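Local atomic coordinates of angiopoietin-related protein 6 (Homo sapiens, PDB entry 6Y43), a protein that is a secreted angiopoietin-like factor whose fibrinogen-like globe domain binds calcium and probably mediates recognition of partner molecules. Residues C12-Y26 with V37-T49. Sequence-based numbering, arbitrary orientation.
Sequences CAEARQAGHEQSGVY and VWCEQQLEGGGWT
Gln41 reaches from the end of strand 33-40 to Arg16 and Cys12 of helix 12-17, and its side chain illustrates how one buried amide can fill and bridge the space between a small helix and a sheet. Gln41 CB lies 3.5 Å from Glu21 O. CG, placed beside the residue's own backbone N (chi1 -60°), lies alongside the hydrogen-bonded pair of Gln22 O and Tyr26 OH, close to both oxygens. A bend at chi2 turns the amide back toward the helix, where CD packs against Arg16 CB. The two ends of the amide then diverge: Gln41 NE2 gives a weak, long bond to Cys12 O at 3.5 Å, while OE1 accepts a hydrogen bond from Gly47 N, within segment 37-49, that ties the amide to the turn. The ring of Tyr26 and the Gln41 amide are turned 81° apart, and the tyrosine OH is fixed by its bond to Gln22 O. The backbone of Gln41 is gripped as well, since Gln41 N points its hydrogen almost straight at Ser23 OG, 2.9 Å away. The Cys12-Cys39 disulfide (SG to SG 2.1 Å) bonds the helix covalently to the strand, and Cys39 SG sits obliquely against Tyr26, 3.8 Å from the ring centroid. On the face opposite Cys39 and Tyr26, the Trp38 indole folds back over strand 24-30, with Gly24 CA 3.5 Å from the centroid of its six-membered ring, a CH-pi contact almost on the ring normal. Water 1 bridges Ala13 N, Gly47 O and Thr49 OG1 where helix and turn meet. Glu40 pairs with Trp48 across a G1 beta bulge at Gly47. Helix 12-17 thus packs beside the antiparallel hairpin 24-30/33-40 of the fibrinogen-like domain, with Ala13 touching Pro219 of strand 212-219 and Trp9 covering Ala15.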
loop_
_atom_site.group_PDB
_atom_site.type_symbol
_atom_site.label_atom_id
_atom_site.label_comp_id
_atom_site.label_asym_id
_atom_site.label_seq_id
_atom_site.Cartn_x
_atom_site.Cartn_y
_atom_site.Cartn_z
ATOM N N CYS A 12 -11.506 -9.401 -1.154
ATOM C CA CYS A 12 -12.020 -9.351 0.211
ATOM C C CYS A 12 -13.479 -8.916 0.244
ATOM O O CYS A 12 -14.233 -9.347 1.114
ATOM C CB CYS A 12 -11.157 -8.412 1.053
ATOM S SG CYS A 12 -9.478 -9.067 1.306
ATOM N N ALA A 13 -13.879 -8.046 -0.677
ATOM C CA ALA A 13 -15.269 -7.612 -0.726
ATOM C C ALA A 13 -16.206 -8.793 -0.957
ATOM O O ALA A 13 -17.254 -8.892 -0.313
ATOM C CB ALA A 13 -15.439 -6.556 -1.816
ATOM N N GLU A 14 -15.829 -9.724 -1.840
ATOM C CA GLU A 14 -16.685 -10.890 -2.060
ATOM C C GLU A 14 -16.809 -11.734 -0.786
ATOM O O GLU A 14 -17.909 -12.178 -0.426
ATOM C CB GLU A 14 -16.147 -11.720 -3.226
ATOM C CG GLU A 14 -17.012 -12.946 -3.482
ATOM C CD GLU A 14 -16.523 -13.800 -4.611
ATOM O OE1 GLU A 14 -15.302 -14.051 -4.697
ATOM O OE2 GLU A 14 -17.375 -14.225 -5.417
ATOM N N ALA A 15 -15.702 -11.938 -0.070
ATOM C CA ALA A 15 -15.759 -12.643 1.204
ATOM C C ALA A 15 -16.669 -11.919 2.200
ATOM O O ALA A 15 -17.485 -12.546 2.888
ATOM C CB ALA A 15 -14.349 -12.781 1.763
ATOM N N ARG A 16 -16.533 -10.597 2.288
ATOM C CA ARG A 16 -17.355 -9.819 3.206
ATOM C C ARG A 16 -18.835 -9.974 2.889
ATOM O O ARG A 16 -19.652 -10.213 3.785
ATOM C CB ARG A 16 -16.940 -8.352 3.138
ATOM C CG ARG A 16 -17.787 -7.454 4.007
ATOM C CD ARG A 16 -17.561 -7.748 5.482
ATOM N NE ARG A 16 -18.480 -6.969 6.305
ATOM C CZ ARG A 16 -19.746 -7.307 6.525
ATOM N NH1 ARG A 16 -20.248 -8.415 5.986
ATOM N NH2 ARG A 16 -20.521 -6.531 7.271
ATOM N N GLN A 17 -19.199 -9.834 1.617
ATOM C CA GLN A 17 -20.600 -9.951 1.232
ATOM C C GLN A 17 -21.151 -11.348 1.494
ATOM O O GLN A 17 -22.372 -11.522 1.588
ATOM C CB GLN A 17 -20.771 -9.617 -0.247
ATOM C CG GLN A 17 -20.165 -8.314 -0.718
ATOM C CD GLN A 17 -20.234 -8.190 -2.236
ATOM O OE1 GLN A 17 -20.873 -9.010 -2.898
ATOM N NE2 GLN A 17 -19.556 -7.189 -2.794
ATOM N N ALA A 18 -20.285 -12.355 1.585
ATOM C CA ALA A 18 -20.722 -13.703 1.922
ATOM C C ALA A 18 -20.892 -13.904 3.422
ATOM O O ALA A 18 -21.250 -15.009 3.846
ATOM C CB ALA A 18 -19.728 -14.734 1.364
ATOM N N GLY A 19 -20.648 -12.874 4.230
ATOM C CA GLY A 19 -20.868 -12.944 5.653
ATOM C C GLY A 19 -19.636 -13.167 6.494
ATOM O O GLY A 19 -19.769 -13.519 7.669
ATOM N N HIS A 20 -18.443 -13.008 5.930
ATOM C CA HIS A 20 -17.214 -13.137 6.702
ATOM C C HIS A 20 -16.874 -11.745 7.198
ATOM O O HIS A 20 -16.423 -10.887 6.428
ATOM C CB HIS A 20 -16.130 -13.787 5.852
ATOM C CG HIS A 20 -16.514 -15.157 5.399
ATOM N ND1 HIS A 20 -16.512 -16.244 6.247
ATOM C CD2 HIS A 20 -16.984 -15.606 4.211
ATOM C CE1 HIS A 20 -16.944 -17.309 5.595
ATOM N NE2 HIS A 20 -17.234 -16.949 4.358
ATOM N N GLU A 21 -17.158 -11.509 8.483
ATOM C CA GLU A 21 -17.042 -10.192 9.094
ATOM C C GLU A 21 -15.754 -10.006 9.888
ATOM O O GLU A 21 -15.514 -8.907 10.400
ATOM C CB GLU A 21 -18.230 -9.951 10.034
ATOM C CG GLU A 21 -19.551 -10.522 9.569
ATOM C CD GLU A 21 -20.730 -9.974 10.372
ATOM O OE1 GLU A 21 -21.702 -9.490 9.752
ATOM O OE2 GLU A 21 -20.673 -10.019 11.625
ATOM N N GLN A 22 -14.929 -11.048 10.029
ATOM C CA GLN A 22 -13.739 -10.971 10.865
ATOM C C GLN A 22 -12.513 -10.710 10.003
ATOM O O GLN A 22 -12.262 -11.426 9.027
ATOM C CB GLN A 22 -13.504 -12.259 11.653
ATOM C CG GLN A 22 -14.510 -12.582 12.696
ATOM C CD GLN A 22 -14.197 -13.922 13.320
ATOM O OE1 GLN A 22 -14.407 -14.973 12.708
ATOM N NE2 GLN A 22 -13.643 -13.890 14.511
ATOM N N SER A 23 -11.732 -9.715 10.387
ATOM C CA SER A 23 -10.481 -9.485 9.691
ATOM C C SER A 23 -9.525 -10.647 9.932
ATOM O O SER A 23 -9.594 -11.346 10.943
ATOM C CB SER A 23 -9.884 -8.158 10.150
ATOM O OG SER A 23 -10.816 -7.112 9.885
ATOM N N GLY A 24 -8.652 -10.867 8.969
ATOM C CA GLY A 24 -7.675 -11.929 9.050
ATOM C C GLY A 24 -7.176 -12.264 7.661
ATOM O O GLY A 24 -7.355 -11.498 6.722
ATOM N N VAL A 25 -6.535 -13.429 7.560
ATOM C CA VAL A 25 -5.940 -13.874 6.302
ATOM C C VAL A 25 -6.970 -14.636 5.472
ATOM O O VAL A 25 -7.616 -15.587 5.959
ATOM C CB VAL A 25 -4.684 -14.725 6.561
ATOM C CG1 VAL A 25 -4.047 -15.167 5.234
ATOM C CG2 VAL A 25 -3.696 -13.972 7.385
ATOM N N TYR A 26 -7.141 -14.205 4.220
ATOM C CA TYR A 26 -8.035 -14.837 3.265
ATOM C C TYR A 26 -7.257 -15.229 2.021
ATOM O O TYR A 26 -6.224 -14.635 1.698
ATOM C CB TYR A 26 -9.187 -13.911 2.854
ATOM C CG TYR A 26 -10.202 -13.608 3.921
ATOM C CD1 TYR A 26 -9.872 -12.864 5.046
ATOM C CD2 TYR A 26 -11.514 -14.035 3.794
ATOM C CE1 TYR A 26 -10.820 -12.575 6.018
ATOM C CE2 TYR A 26 -12.460 -13.745 4.774
ATOM C CZ TYR A 26 -12.107 -13.023 5.875
ATOM O OH TYR A 26 -13.058 -12.734 6.832
ATOM N N VAL A 37 -3.902 -13.025 1.607
ATOM C CA VAL A 37 -3.859 -11.599 1.891
ATOM C C VAL A 37 -4.572 -11.377 3.208
ATOM O O VAL A 37 -5.393 -12.192 3.627
ATOM C CB VAL A 37 -4.541 -10.750 0.796
ATOM C CG1 VAL A 37 -4.084 -11.189 -0.546
ATOM C CG2 VAL A 37 -6.063 -10.867 0.940
ATOM N N TRP A 38 -4.278 -10.247 3.857
ATOM C CA TRP A 38 -5.093 -9.782 4.974
ATOM C C TRP A 38 -6.276 -8.974 4.444
ATOM O O TRP A 38 -6.095 -8.076 3.608
ATOM C CB TRP A 38 -4.270 -8.925 5.936
ATOM C CG TRP A 38 -4.978 -8.626 7.222
ATOM C CD1 TRP A 38 -5.877 -7.608 7.464
ATOM C CD2 TRP A 38 -4.867 -9.357 8.446
ATOM N NE1 TRP A 38 -6.312 -7.668 8.764
ATOM C CE2 TRP A 38 -5.700 -8.717 9.396
ATOM C CE3 TRP A 38 -4.122 -10.471 8.841
ATOM C CZ2 TRP A 38 -5.840 -9.182 10.709
ATOM C CZ3 TRP A 38 -4.254 -10.923 10.157
ATOM C CH2 TRP A 38 -5.101 -10.278 11.063
ATOM N N CYS A 39 -7.476 -9.296 4.927
ATOM C CA CYS A 39 -8.699 -8.554 4.635
ATOM C C CYS A 39 -9.107 -7.782 5.878
ATOM O O CYS A 39 -9.253 -8.378 6.953
ATOM C CB CYS A 39 -9.869 -9.476 4.268
ATOM S SG CYS A 39 -9.766 -10.458 2.793
ATOM N N GLU A 40 -9.278 -6.463 5.731
ATOM C CA GLU A 40 -9.878 -5.611 6.757
ATOM C C GLU A 40 -11.389 -5.641 6.527
ATOM O O GLU A 40 -11.894 -5.097 5.538
ATOM C CB GLU A 40 -9.310 -4.192 6.687
ATOM C CG GLU A 40 -10.107 -3.192 7.502
ATOM C CD GLU A 40 -10.161 -3.573 8.952
ATOM O OE1 GLU A 40 -9.088 -3.720 9.576
ATOM O OE2 GLU A 40 -11.284 -3.703 9.469
ATOM N N GLN A 41 -12.114 -6.314 7.412
ATOM C CA GLN A 41 -13.529 -6.562 7.178
ATOM C C GLN A 41 -14.467 -5.700 8.013
ATOM O O GLN A 41 -15.681 -5.904 7.942
ATOM C CB GLN A 41 -13.864 -8.035 7.442
ATOM C CG GLN A 41 -13.100 -8.997 6.563
ATOM C CD GLN A 41 -13.460 -8.901 5.099
ATOM O OE1 GLN A 41 -13.535 -7.818 4.525
ATOM N NE2 GLN A 41 -13.650 -10.049 4.467
ATOM N N GLN A 42 -13.959 -4.770 8.802
ATOM C CA GLN A 42 -14.824 -3.917 9.621
ATOM C C GLN A 42 -14.747 -2.448 9.248
ATOM O O GLN A 42 -15.783 -1.785 9.142
ATOM C CB GLN A 42 -14.467 -4.080 11.102
ATOM C CG GLN A 42 -14.919 -5.374 11.694
ATOM C CD GLN A 42 -16.431 -5.473 11.787
ATOM O OE1 GLN A 42 -17.094 -4.603 12.363
ATOM N NE2 GLN A 42 -16.990 -6.525 11.195
ATOM N N LEU A 43 -13.555 -1.916 9.020
ATOM C CA LEU A 43 -13.437 -0.484 8.757
ATOM C C LEU A 43 -14.117 -0.088 7.452
ATOM O O LEU A 43 -13.905 -0.701 6.399
ATOM C CB LEU A 43 -11.959 -0.089 8.751
ATOM C CG LEU A 43 -11.590 1.380 8.542
ATOM C CD1 LEU A 43 -10.365 1.720 9.375
ATOM C CD2 LEU A 43 -11.333 1.611 7.079
ATOM N N GLU A 44 -14.935 0.965 7.535
ATOM C CA GLU A 44 -15.640 1.545 6.393
ATOM C C GLU A 44 -16.324 0.476 5.553
ATOM O O GLU A 44 -16.190 0.413 4.329
ATOM C CB GLU A 44 -14.688 2.381 5.549
ATOM C CG GLU A 44 -14.424 3.709 6.183
ATOM C CD GLU A 44 -13.521 4.574 5.343
ATOM O OE1 GLU A 44 -13.714 4.590 4.118
ATOM O OE2 GLU A 44 -12.608 5.211 5.906
ATOM N N GLY A 45 -17.076 -0.368 6.230
ATOM C CA GLY A 45 -17.885 -1.358 5.575
ATOM C C GLY A 45 -17.163 -2.644 5.282
ATOM O O GLY A 45 -17.809 -3.611 4.860
ATOM N N GLY A 46 -15.850 -2.694 5.521
ATOM C CA GLY A 46 -15.083 -3.893 5.245
ATOM C C GLY A 46 -14.873 -4.146 3.763
ATOM O O GLY A 46 -15.145 -3.308 2.889
ATOM N N GLY A 47 -14.338 -5.342 3.490
ATOM C CA GLY A 47 -14.066 -5.758 2.136
ATOM C C GLY A 47 -12.787 -5.200 1.544
ATOM O O GLY A 47 -12.656 -5.166 0.318
ATOM N N TRP A 48 -11.841 -4.796 2.377
ATOM C CA TRP A 48 -10.613 -4.147 1.936
ATOM C C TRP A 48 -9.487 -5.171 1.876
ATOM O O TRP A 48 -9.194 -5.833 2.879
ATOM C CB TRP A 48 -10.221 -3.014 2.883
ATOM C CG TRP A 48 -11.182 -1.890 2.919
ATOM C CD1 TRP A 48 -12.127 -1.646 3.868
ATOM C CD2 TRP A 48 -11.275 -0.817 1.970
ATOM N NE1 TRP A 48 -12.815 -0.490 3.571
ATOM C CE2 TRP A 48 -12.308 0.044 2.415
ATOM C CE3 TRP A 48 -10.581 -0.498 0.802
ATOM C CZ2 TRP A 48 -12.677 1.185 1.715
ATOM C CZ3 TRP A 48 -10.953 0.647 0.107
ATOM C CH2 TRP A 48 -11.990 1.469 0.575
ATOM N N THR A 49 -8.859 -5.289 0.705
ATOM C CA THR A 49 -7.670 -6.117 0.531
ATOM C C THR A 49 -6.437 -5.299 0.894
ATOM O O THR A 49 -6.160 -4.282 0.253
ATOM C CB THR A 49 -7.561 -6.607 -0.911
ATOM O OG1 THR A 49 -8.747 -7.325 -1.251
ATOM C CG2 THR A 49 -6.313 -7.472 -1.119
HETATM O O HOH W 1 -11.460 -6.260 -1.809
HETATM O O HOH W 2 -11.247 -5.197 11.874
#